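Local atomic coordinates of carboxypeptidase Y inhibitor (Saccharomyces cerevisiae, PDB entry 1WPX), a protein that inhibits carboxypeptidase Y, a serine carboxypeptidase, specifically and potently as a member of the phosphatidylethanolamine-binding protein family. Residues E149-A154 and K184-W189; W189-P194 and A202-L207. All coordinates share one frame; numbering follows the deposited sequence.

Interaction 1 of 2, residues E149-A154 and K184-W189; sequences EYMGPA and KDRPNW. With SO4 (sulfate ion), chain G.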
ATOM      1  N   GLU B 149     -32.604  -6.373 -12.139  1.00 46.58           N
ATOM      2  CA  GLU B 149     -31.540  -7.320 -12.459  1.00 48.71           C
ATOM      3  C   GLU B 149     -30.207  -6.627 -12.752  1.00 47.83           C
ATOM      4  O   GLU B 149     -30.172  -5.480 -13.201  1.00 47.41           O
ATOM      5  CB  GLU B 149     -31.950  -8.221 -13.634  1.00 51.48           C
ATOM      6  CG  GLU B 149     -32.319  -7.501 -14.936  1.00 60.33           C
ATOM      7  CD  GLU B 149     -33.557  -6.600 -14.825  1.00 64.81           C
ATOM      8  OE1 GLU B 149     -34.525  -6.976 -14.120  1.00 65.16           O
ATOM      9  OE2 GLU B 149     -33.568  -5.518 -15.465  1.00 67.13           O
ATOM     10  N   TYR B 150     -29.111  -7.329 -12.480  1.00 46.23           N
ATOM     11  CA  TYR B 150     -27.778  -6.784 -12.690  1.00 45.57           C
ATOM     12  C   TYR B 150     -27.419  -6.511 -14.142  1.00 45.71           C
ATOM     13  O   TYR B 150     -27.736  -7.293 -15.037  1.00 45.02           O
ATOM     14  CB  TYR B 150     -26.716  -7.725 -12.115  1.00 44.83           C
ATOM     15  CG  TYR B 150     -25.298  -7.220 -12.301  1.00 44.35           C
ATOM     16  CD1 TYR B 150     -24.761  -6.265 -11.439  1.00 46.15           C
ATOM     17  CD2 TYR B 150     -24.501  -7.678 -13.350  1.00 43.00           C
ATOM     18  CE1 TYR B 150     -23.459  -5.776 -11.613  1.00 44.78           C
ATOM     19  CE2 TYR B 150     -23.203  -7.197 -13.537  1.00 42.86           C
ATOM     20  CZ  TYR B 150     -22.689  -6.247 -12.662  1.00 44.59           C
ATOM     21  OH  TYR B 150     -21.405  -5.770 -12.823  1.00 45.07           O
ATOM     22  N   MET B 151     -26.734  -5.394 -14.350  1.00 46.50           N
ATOM     23  CA  MET B 151     -26.255  -4.995 -15.663  1.00 46.33           C
ATOM     24  C   MET B 151     -24.888  -4.339 -15.462  1.00 44.97           C
ATOM     25  O   MET B 151     -24.783  -3.304 -14.805  1.00 44.21           O
ATOM     26  CB  MET B 151     -27.209  -4.006 -16.315  1.00 48.92           C
ATOM     27  CG  MET B 151     -26.869  -3.760 -17.767  1.00 53.20           C
ATOM     28  SD  MET B 151     -27.979  -2.611 -18.569  1.00 59.07           S
ATOM     29  CE  MET B 151     -26.956  -1.122 -18.533  1.00 58.46           C
ATOM     30  N   GLY B 152     -23.847  -4.954 -16.020  1.00 43.04           N
ATOM     31  CA  GLY B 152     -22.500  -4.430 -15.881  1.00 42.42           C
ATOM     32  C   GLY B 152     -22.248  -3.067 -16.502  1.00 43.06           C
ATOM     33  O   GLY B 152     -23.099  -2.534 -17.214  1.00 42.54           O
ATOM     34  N   PRO B 153     -21.066  -2.476 -16.251  1.00 43.93           N
ATOM     35  CA  PRO B 153     -20.724  -1.162 -16.801  1.00 44.23           C
ATOM     36  C   PRO B 153     -20.742  -1.179 -18.322  1.00 45.00           C
ATOM     37  O   PRO B 153     -20.346  -2.169 -18.957  1.00 45.17           O
ATOM     38  CB  PRO B 153     -19.322  -0.907 -16.251  1.00 42.96           C
ATOM     39  CG  PRO B 153     -19.293  -1.707 -14.998  1.00 43.41           C
ATOM     40  CD  PRO B 153     -19.969  -2.984 -15.413  1.00 43.16           C
ATOM     41  N   ALA B 154     -21.203  -0.078 -18.899  1.00 44.71           N
ATOM     42  CA  ALA B 154     -21.282   0.056 -20.345  1.00 44.46           C
ATOM     43  C   ALA B 154     -21.189   1.532 -20.702  1.00 44.23           C
ATOM     44  O   ALA B 154     -22.007   2.055 -21.468  1.00 43.43           O
ATOM     45  CB  ALA B 154     -22.590  -0.528 -20.848  1.00 44.37           C
ATOM     46  N   LYS B 184     -39.401   2.917 -12.264  1.00 54.66           N
ATOM     47  CA  LYS B 184     -39.813   2.990 -13.666  1.00 56.61           C
ATOM     48  C   LYS B 184     -38.805   2.259 -14.543  1.00 55.93           C
ATOM     49  O   LYS B 184     -39.123   1.246 -15.164  1.00 54.15           O
ATOM     50  CB  LYS B 184     -39.917   4.457 -14.091  1.00 60.92           C
ATOM     51  CG  LYS B 184     -40.377   4.697 -15.529  1.00 66.43           C
ATOM     52  CD  LYS B 184     -40.507   6.199 -15.811  1.00 69.80           C
ATOM     53  CE  LYS B 184     -41.172   6.487 -17.155  1.00 71.95           C
ATOM     54  NZ  LYS B 184     -41.455   7.950 -17.333  1.00 73.11           N
ATOM     55  N   ASP B 185     -37.590   2.791 -14.594  1.00 55.68           N
ATOM     56  CA  ASP B 185     -36.515   2.174 -15.353  1.00 55.35           C
ATOM     57  C   ASP B 185     -35.166   2.736 -14.912  1.00 53.26           C
ATOM     58  O   ASP B 185     -35.092   3.504 -13.951  1.00 53.07           O
ATOM     59  CB  ASP B 185     -36.739   2.332 -16.866  1.00 57.46           C
ATOM     60  CG  ASP B 185     -36.750   3.769 -17.316  1.00 59.89           C
ATOM     61  OD1 ASP B 185     -37.313   4.621 -16.594  1.00 61.03           O
ATOM     62  OD2 ASP B 185     -36.205   4.041 -18.408  1.00 60.77           O
ATOM     63  N   ARG B 186     -34.107   2.356 -15.616  1.00 51.07           N
ATOM     64  CA  ARG B 186     -32.746   2.748 -15.264  1.00 48.67           C
ATOM     65  C   ARG B 186     -32.335   4.218 -15.325  1.00 49.07           C
ATOM     66  O   ARG B 186     -31.974   4.800 -14.300  1.00 48.66           O
ATOM     67  CB  ARG B 186     -31.786   1.863 -16.053  1.00 45.07           C
ATOM     68  CG  ARG B 186     -32.124   0.412 -15.774  1.00 43.12           C
ATOM     69  CD  ARG B 186     -31.165  -0.592 -16.343  1.00 42.80           C
ATOM     70  NE  ARG B 186     -31.213  -1.807 -15.537  1.00 42.73           N
ATOM     71  CZ  ARG B 186     -30.980  -3.023 -16.007  1.00 44.26           C
ATOM     72  NH1 ARG B 186     -31.045  -4.068 -15.198  1.00 43.78           N
ATOM     73  NH2 ARG B 186     -30.695  -3.193 -17.292  1.00 47.37           N
ATOM     74  N   PRO B 187     -32.368   4.841 -16.512  1.00 49.05           N
ATOM     75  CA  PRO B 187     -31.968   6.252 -16.517  1.00 48.28           C
ATOM     76  C   PRO B 187     -32.729   7.075 -15.475  1.00 47.90           C
ATOM     77  O   PRO B 187     -33.959   7.075 -15.443  1.00 47.83           O
ATOM     78  CB  PRO B 187     -32.249   6.687 -17.956  1.00 48.04           C
ATOM     79  CG  PRO B 187     -33.267   5.683 -18.445  1.00 47.66           C
ATOM     80  CD  PRO B 187     -32.782   4.401 -17.853  1.00 47.73           C
ATOM     81  N   ASN B 188     -31.974   7.763 -14.621  1.00 47.88           N
ATOM     82  CA  ASN B 188     -32.518   8.597 -13.547  1.00 48.34           C
ATOM     83  C   ASN B 188     -33.348   7.776 -12.568  1.00 49.48           C
ATOM     84  O   ASN B 188     -34.096   8.330 -11.761  1.00 49.03           O
ATOM     85  CB  ASN B 188     -33.390   9.727 -14.107  1.00 48.66           C
ATOM     86  CG  ASN B 188     -32.736  10.458 -15.255  1.00 48.99           C
ATOM     87  OD1 ASN B 188     -32.853  10.049 -16.410  1.00 49.50           O
ATOM     88  ND2 ASN B 188     -32.032  11.540 -14.947  1.00 50.61           N
ATOM     89  N   TRP B 189     -33.204   6.455 -12.627  1.00 50.77           N
ATOM     90  CA  TRP B 189     -33.968   5.573 -11.755  1.00 52.75           C
ATOM     91  C   TRP B 189     -35.449   5.818 -12.022  1.00 54.07           C
ATOM     92  O   TRP B 189     -36.295   5.655 -11.139  1.00 55.05           O
ATOM     93  CB  TRP B 189     -33.638   5.839 -10.276  1.00 52.38           C
ATOM     94  CG  TRP B 189     -32.369   5.175  -9.813  1.00 52.53           C
ATOM     95  CD1 TRP B 189     -31.127   5.298 -10.372  1.00 52.26           C
ATOM     96  CD2 TRP B 189     -32.226   4.255  -8.721  1.00 52.88           C
ATOM     97  NE1 TRP B 189     -30.224   4.508  -9.701  1.00 51.81           N
ATOM     98  CE2 TRP B 189     -30.870   3.858  -8.685  1.00 52.31           C
ATOM     99  CE3 TRP B 189     -33.113   3.727  -7.771  1.00 52.94           C
ATOM    100  CZ2 TRP B 189     -30.378   2.956  -7.737  1.00 51.20           C
ATOM    101  CZ3 TRP B 189     -32.623   2.828  -6.827  1.00 51.56           C
ATOM    102  CH2 TRP B 189     -31.267   2.454  -6.820  1.00 51.71           C
TER
HETATM  103  S   SO4 G 902     -23.628   3.059 -17.614  1.00 73.88           S
HETATM  104  O1  SO4 G 902     -24.907   2.727 -18.268  1.00 75.28           O
HETATM  105  O2  SO4 G 902     -22.781   1.853 -17.566  1.00 73.76           O
HETATM  106  O3  SO4 G 902     -22.947   4.119 -18.382  1.00 75.27           O
HETATM  107  O4  SO4 G 902     -23.891   3.543 -16.247  1.00 73.68           O
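The two loops come closest at Met-151 and Arg-186, whose CA atoms are still 10.1 Å apart, and the side chain of Arg-186 spans the interval. Its CG stands anti to the carbonyl carbon (chi1 -55°) and the chain runs extended to NE, carrying the guanidinium to the other loop. There Glu-149, bent at chi2, crosses it at about a right angle; OE2 lies 2.9 Å from Arg-186 NH1 but well out of the guanidinium plane, with the two flat groups 53° apart. This is a salt bridge of charges alone, with no N-H aimed at the oxygen. Met-151 CB sits 3.5 Å above the guanidinium plane, offset toward its rim, and Met-151 SD flanks Arg-186 NH2. Phe-110 touches both Met-151 and Arg-186. Further along, Ala-154 N donates a 2.8 Å hydrogen bond to O2 of a sulfate, probably from the crystallisation liquor, which His-112 and Tyr-164 also bind, consistent with the family's anion-binding pocket. With an alanine at Arg-186, the Glu-149 carboxylate is likely to lose its countercharge and Met-151 the flat group it packs on. The bridge to Glu-149 is thus an attraction of charges that leaves the carboxylate out of the guanidinium plane.

Interaction 2 of 2, residues W189-P194 and A202-L207; sequences WGYGTP and AKENNL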
ATOM      1  N   TRP B 189     -33.204   6.455 -12.627  1.00 50.77           N
ATOM      2  CA  TRP B 189     -33.968   5.573 -11.755  1.00 52.75           C
ATOM      3  C   TRP B 189     -35.449   5.818 -12.022  1.00 54.07           C
ATOM      4  O   TRP B 189     -36.295   5.655 -11.139  1.00 55.05           O
ATOM      5  CB  TRP B 189     -33.638   5.839 -10.276  1.00 52.38           C
ATOM      6  CG  TRP B 189     -32.369   5.175  -9.813  1.00 52.53           C
ATOM      7  CD1 TRP B 189     -31.127   5.298 -10.372  1.00 52.26           C
ATOM      8  CD2 TRP B 189     -32.226   4.255  -8.721  1.00 52.88           C
ATOM      9  NE1 TRP B 189     -30.224   4.508  -9.701  1.00 51.81           N
ATOM     10  CE2 TRP B 189     -30.870   3.858  -8.685  1.00 52.31           C
ATOM     11  CE3 TRP B 189     -33.113   3.727  -7.771  1.00 52.94           C
ATOM     12  CZ2 TRP B 189     -30.378   2.956  -7.737  1.00 51.20           C
ATOM     13  CZ3 TRP B 189     -32.623   2.828  -6.827  1.00 51.56           C
ATOM     14  CH2 TRP B 189     -31.267   2.454  -6.820  1.00 51.71           C
ATOM     15  N   GLY B 190     -35.741   6.222 -13.256  1.00 54.26           N
ATOM     16  CA  GLY B 190     -37.109   6.483 -13.659  1.00 54.69           C
ATOM     17  C   GLY B 190     -37.756   7.688 -13.005  1.00 55.32           C
ATOM     18  O   GLY B 190     -38.979   7.767 -12.935  1.00 55.67           O
ATOM     19  N   TYR B 191     -36.950   8.631 -12.530  1.00 55.85           N
ATOM     20  CA  TYR B 191     -37.483   9.828 -11.886  1.00 56.89           C
ATOM     21  C   TYR B 191     -37.617  10.995 -12.855  1.00 58.18           C
ATOM     22  O   TYR B 191     -38.161  12.038 -12.498  1.00 59.11           O
ATOM     23  CB  TYR B 191     -36.592  10.241 -10.712  1.00 56.63           C
ATOM     24  CG  TYR B 191     -36.807   9.419  -9.463  1.00 56.16           C
ATOM     25  CD1 TYR B 191     -37.861   9.696  -8.599  1.00 55.13           C
ATOM     26  CD2 TYR B 191     -35.972   8.347  -9.159  1.00 57.01           C
ATOM     27  CE1 TYR B 191     -38.081   8.926  -7.463  1.00 56.38           C
ATOM     28  CE2 TYR B 191     -36.185   7.568  -8.024  1.00 56.81           C
ATOM     29  CZ  TYR B 191     -37.241   7.862  -7.182  1.00 56.63           C
ATOM     30  OH  TYR B 191     -37.465   7.083  -6.069  1.00 56.93           O
ATOM     31  N   GLY B 192     -37.119  10.825 -14.075  1.00 59.13           N
ATOM     32  CA  GLY B 192     -37.212  11.894 -15.053  1.00 60.76           C
ATOM     33  C   GLY B 192     -36.178  12.996 -14.881  1.00 62.27           C
ATOM     34  O   GLY B 192     -35.439  13.304 -15.816  1.00 63.55           O
ATOM     35  N   THR B 193     -36.120  13.598 -13.695  1.00 62.64           N
ATOM     36  CA  THR B 193     -35.160  14.670 -13.434  1.00 63.26           C
ATOM     37  C   THR B 193     -33.714  14.164 -13.429  1.00 63.34           C
ATOM     38  O   THR B 193     -33.454  13.004 -13.119  1.00 63.68           O
ATOM     39  CB  THR B 193     -35.452  15.358 -12.086  1.00 62.94           C
ATOM     40  OG1 THR B 193     -35.414  14.390 -11.033  1.00 63.75           O
ATOM     41  CG2 THR B 193     -36.821  16.004 -12.113  1.00 63.97           C
ATOM     42  N   PRO B 194     -32.754  15.035 -13.788  1.00 63.52           N
ATOM     43  CA  PRO B 194     -31.332  14.668 -13.824  1.00 62.92           C
ATOM     44  C   PRO B 194     -30.679  14.650 -12.441  1.00 61.62           C
ATOM     45  O   PRO B 194     -31.105  15.371 -11.531  1.00 61.53           O
ATOM     46  CB  PRO B 194     -30.713  15.747 -14.722  1.00 63.13           C
ATOM     47  CG  PRO B 194     -31.875  16.265 -15.518  1.00 63.37           C
ATOM     48  CD  PRO B 194     -32.964  16.310 -14.488  1.00 63.76           C
ATOM     49  N   ALA B 202     -33.849   5.889  -1.639  1.00 46.26           N
ATOM     50  CA  ALA B 202     -33.541   5.376  -0.309  1.00 46.34           C
ATOM     51  C   ALA B 202     -34.285   6.133   0.783  1.00 46.89           C
ATOM     52  O   ALA B 202     -34.698   5.547   1.785  1.00 46.23           O
ATOM     53  CB  ALA B 202     -32.041   5.440  -0.055  1.00 44.55           C
ATOM     54  N   LYS B 203     -34.453   7.436   0.587  1.00 48.19           N
ATOM     55  CA  LYS B 203     -35.144   8.264   1.565  1.00 49.36           C
ATOM     56  C   LYS B 203     -36.642   8.011   1.614  1.00 48.67           C
ATOM     57  O   LYS B 203     -37.207   7.846   2.694  1.00 47.86           O
ATOM     58  CB  LYS B 203     -34.887   9.747   1.288  1.00 51.75           C
ATOM     59  CG  LYS B 203     -33.643  10.283   1.967  1.00 56.63           C
ATOM     60  CD  LYS B 203     -33.777  10.195   3.491  1.00 60.90           C
ATOM     61  CE  LYS B 203     -32.500  10.653   4.208  1.00 62.93           C
ATOM     62  NZ  LYS B 203     -32.617  10.588   5.699  1.00 63.62           N
ATOM     63  N   GLU B 204     -37.289   7.978   0.455  1.00 48.18           N
ATOM     64  CA  GLU B 204     -38.726   7.751   0.438  1.00 48.22           C
ATOM     65  C   GLU B 204     -39.097   6.345   0.893  1.00 47.52           C
ATOM     66  O   GLU B 204     -40.270   6.022   1.026  1.00 49.42           O
ATOM     67  CB  GLU B 204     -39.316   8.042  -0.953  1.00 48.61           C
ATOM     68  CG  GLU B 204     -38.717   7.270  -2.119  1.00 50.82           C
ATOM     69  CD  GLU B 204     -39.318   7.690  -3.462  1.00 51.74           C
ATOM     70  OE1 GLU B 204     -39.343   8.906  -3.757  1.00 51.83           O
ATOM     71  OE2 GLU B 204     -39.762   6.808  -4.226  1.00 51.89           O
ATOM     72  N   ASN B 205     -38.096   5.511   1.150  1.00 45.88           N
ATOM     73  CA  ASN B 205     -38.358   4.153   1.595  1.00 43.03           C
ATOM     74  C   ASN B 205     -37.753   3.864   2.962  1.00 42.53           C
ATOM     75  O   ASN B 205     -37.681   2.718   3.392  1.00 43.76           O
ATOM     76  CB  ASN B 205     -37.843   3.157   0.560  1.00 42.58           C
ATOM     77  CG  ASN B 205     -38.722   3.098  -0.675  1.00 41.24           C
ATOM     78  OD1 ASN B 205     -39.884   2.701  -0.598  1.00 40.19           O
ATOM     79  ND2 ASN B 205     -38.173   3.493  -1.822  1.00 39.29           N
ATOM     80  N   ASN B 206     -37.308   4.912   3.638  1.00 41.47           N
ATOM     81  CA  ASN B 206     -36.735   4.779   4.967  1.00 41.90           C
ATOM     82  C   ASN B 206     -35.625   3.751   5.099  1.00 40.72           C
ATOM     83  O   ASN B 206     -35.578   3.023   6.087  1.00 40.40           O
ATOM     84  CB  ASN B 206     -37.842   4.440   5.958  1.00 45.18           C
ATOM     85  CG  ASN B 206     -38.951   5.470   5.957  1.00 49.24           C
ATOM     86  OD1 ASN B 206     -40.123   5.134   6.130  1.00 50.95           O
ATOM     87  ND2 ASN B 206     -38.586   6.738   5.773  1.00 50.95           N
ATOM     88  N   LEU B 207     -34.727   3.686   4.119  1.00 40.34           N
ATOM     89  CA  LEU B 207     -33.621   2.733   4.189  1.00 38.81           C
ATOM     90  C   LEU B 207     -32.442   3.366   4.918  1.00 38.32           C
ATOM     91  O   LEU B 207     -32.211   4.565   4.812  1.00 38.16           O
ATOM     92  CB  LEU B 207     -33.194   2.295   2.787  1.00 37.62           C
ATOM     93  CG  LEU B 207     -34.289   1.719   1.884  1.00 37.26           C
ATOM     94  CD1 LEU B 207     -33.639   1.008   0.714  1.00 35.33           C
ATOM     95  CD2 LEU B 207     -35.166   0.754   2.661  1.00 36.32           C
TER
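Tyr-191 and Glu-204 reach toward each other from opposite directions, and the phenol end of the ring and the carboxylate make the contact between two pieces of backbone that come no nearer than 12.6 Å, measured between the CA atoms of this same pair. The phenol donates a weak hydrogen bond, Tyr-191 OH to Glu-204 OE2, 3.0 Å long. Glu-204 OE1 lies near the plane of the ring, beside its edge, 3.9 Å from Tyr-191 CE1, and the carboxylate is turned 75° from the ring. Glu-204 carries CG between its backbone N and carbonyl carbon (chi1 56°), and from there an extended chain takes the carboxylate across to the phenol. The stronger partner of OE2 is Ser-181 OG, which also receives ND2 of Asn-205. The backbone that carries Glu-204 and Asn-205 leaves helix 198-203 through a Schellman motif: Leu-207 N bonds to Ala-202 O at 3.0 Å and Asn-206 N to Lys-203 O at 3.1 Å, with Asn-206 at positive phi as the C-prime residue. Strand 208-217 begins directly afterwards. Packing is tighter around the tyrosine, whose side chain touches Lys-200, Trp-201 and Thr-196, and at the start of its segment, where buried Trp-189 meets the Trp-201 ring and bonds through NE1 to Thr-95. The contact as a whole buries just 73 Å² between the segments, and its loose side is that of Glu-204, which is exposed and held to the phenol by the weak bond, while past Tyr-191 the loop runs on along the surface through Gly-192, Thr-193 and Pro-194.

From the N terminus, the chain leaves strand 145-148 through 149-154, runs along strand 162-170 and comes back at 184-189, where interaction 1 closes a loop of 29 intervening residues. Interaction 2 then opens with 189-194 and closes over a much shorter excursion of seven residues, four of them in helix 198-203. The two loops follow in series, neither nested nor crossed, and share Trp-189. Their centres lie 14 Å apart, yet they touch: Asn-188 ND2 makes a weak hydrogen bond to Thr-193 O. Together they fasten the later part of the connection between strand 162-170 and helix 198-203, at Arg-186 to the loop after strand 145-148 and at Tyr-191 to the end of the helix.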